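Local coordinates for protein Adhesin/hemolysin (Burkholderia pseudomallei 1026a, PDB 4G6V) that acts as the toxic nuclease, a tRNase, of a contact-dependent growth inhibition system and is bound by its cognate immunity protein CdiI, at residues V58-R61 and S62-E66. Sequence-based numbering, arbitrary orientation.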
loop_
_atom_site.group_PDB
_atom_site.type_symbol
_atom_site.label_atom_id
_atom_site.label_comp_id
_atom_site.label_asym_id
_atom_site.label_seq_id
_atom_site.Cartn_x
_atom_site.Cartn_y
_atom_site.Cartn_z
ATOM N N VAL A 58 -4.046 8.149 11.003
ATOM C CA VAL A 58 -3.499 7.014 10.264
ATOM C C VAL A 58 -2.805 7.423 8.950
ATOM O O VAL A 58 -1.626 7.098 8.727
ATOM C CB VAL A 58 -4.598 5.983 9.938
ATOM C CG1 VAL A 58 -4.080 4.934 8.963
ATOM C CG2 VAL A 58 -5.133 5.333 11.215
ATOM N N THR A 59 -3.551 8.105 8.078
ATOM C CA THR A 59 -3.039 8.590 6.788
ATOM C C THR A 59 -1.891 9.559 6.984
ATOM O O THR A 59 -0.840 9.420 6.346
ATOM C CB THR A 59 -4.141 9.276 5.950
ATOM O OG1 THR A 59 -5.037 8.285 5.437
ATOM C CG2 THR A 59 -3.553 10.041 4.793
ATOM N N THR A 60 -2.084 10.529 7.879
ATOM C CA THR A 60 -1.027 11.465 8.234
ATOM C C THR A 60 0.269 10.750 8.630
ATOM O O THR A 60 1.349 11.134 8.197
ATOM C CB THR A 60 -1.478 12.431 9.351
ATOM O OG1 THR A 60 -2.545 13.247 8.864
ATOM C CG2 THR A 60 -0.321 13.342 9.793
ATOM N N ARG A 61 0.158 9.703 9.440
ATOM C CA ARG A 61 1.336 8.997 9.916
ATOM C C ARG A 61 2.072 8.270 8.790
ATOM O O ARG A 61 3.294 8.186 8.811
ATOM C CB ARG A 61 0.967 8.032 11.047
ATOM C CG ARG A 61 2.165 7.384 11.727
ATOM C CD ARG A 61 1.780 6.113 12.484
ATOM N NE ARG A 61 1.062 5.155 11.631
ATOM C CZ ARG A 61 1.640 4.309 10.772
ATOM N NH1 ARG A 61 2.969 4.280 10.626
ATOM N NH2 ARG A 61 0.885 3.483 10.050
ATOM N N SER A 62 1.339 7.737 7.811
ATOM C CA SER A 62 1.994 7.070 6.673
ATOM C C SER A 62 2.747 8.053 5.784
ATOM O O SER A 62 3.814 7.724 5.295
ATOM C CB SER A 62 1.026 6.227 5.825
ATOM O OG SER A 62 0.704 5.007 6.478
ATOM N N LEU A 63 2.197 9.246 5.573
ATOM C CA LEU A 63 2.913 10.274 4.816
ATOM C C LEU A 63 4.144 10.812 5.588
ATOM O O LEU A 63 5.204 10.996 5.007
ATOM C CB LEU A 63 1.973 11.409 4.376
ATOM C CG LEU A 63 0.784 10.956 3.517
ATOM C CD1 LEU A 63 0.024 12.139 2.975
ATOM C CD2 LEU A 63 1.230 10.045 2.365
ATOM N N ILE A 64 4.006 11.045 6.892
ATOM C CA ILE A 64 5.151 11.409 7.718
ATOM C C ILE A 64 6.273 10.414 7.475
ATOM O O ILE A 64 7.377 10.786 7.082
ATOM C CB ILE A 64 4.822 11.431 9.256
ATOM C CG1 ILE A 64 3.879 12.577 9.609
ATOM C CG2 ILE A 64 6.071 11.647 10.078
ATOM C CD1 ILE A 64 4.377 13.903 9.126
ATOM N N ARG A 65 5.988 9.139 7.699
ATOM C CA ARG A 65 7.027 8.114 7.599
ATOM C C ARG A 65 7.703 8.012 6.226
ATOM O O ARG A 65 8.870 7.620 6.128
ATOM C CB ARG A 65 6.472 6.773 8.034
ATOM C CG ARG A 65 5.971 6.802 9.460
ATOM C CD ARG A 65 7.113 6.543 10.383
ATOM N NE ARG A 65 6.676 6.459 11.766
ATOM C CZ ARG A 65 6.738 7.467 12.627
ATOM N NH1 ARG A 65 7.217 8.640 12.237
ATOM N NH2 ARG A 65 6.319 7.300 13.878
ATOM N N GLU A 66 6.973 8.371 5.173
ATOM C CA GLU A 66 7.528 8.415 3.823
ATOM C C GLU A 66 8.537 9.569 3.693
ATOM O O GLU A 66 9.656 9.394 3.207
ATOM C CB GLU A 66 6.413 8.570 2.785
ATOM C CG GLU A 66 6.922 8.637 1.359
ATOM C CD GLU A 66 6.081 9.542 0.476
ATOM O OE1 GLU A 66 4.845 9.408 0.524
ATOM O OE2 GLU A 66 6.654 10.376 -0.271
#
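Ser62, near the start of helix 57-74, donates its backbone N to Val58 O at 3.2 Å, the most bent of four successive i to i+4 bonds with an N-H...O angle of 150°. Its OG, set beside its own backbone N by a chi1 of -76°, comes to 3.9 Å from Arg61 NH2, a loose approach oblique to the guanidinium, while the residue also packs on Asp96 of the CdiI chain. Leu63 N donates to Thr59 O, and Leu63 CG rests 3.6 Å from that same oxygen; the side chain continues to Ile51 and to Ile3 of CdiI. Ile64 N reaches Thr60 O at 3.0 Å. Its CG1 lies close to this acceptor too, and Thr60 CG2 meets Ile64 CG1 at 4.3 Å on the flank of the helix. Next, Arg65 N donates to Arg61 O, one turn back, and the two arginine chains run near one another, Arg61 NH1 standing 4.1 Å from Arg65 CG with the guanidinium planes 63° apart. Bends at chi3 in Arg61 and at chi2 in Arg65 leave Arg61 NH1 only 4.4 Å from Arg65 NE. Asp136 OD2 forms salt bridges with both nitrogens, and Arg65 NH1 also bonds Gln68 OE1. Glu66, probably an active-site residue, follows, held by its N to Ser62 O; its carboxylate bonds Thr49 OG1 and forms a salt bridge with Lys69 of CdiI. The paired arginines thus share one carboxylate oxygen, which probably balances their charge, while the regular helix carries this probable active-site glutamate to where the immunity protein engages it.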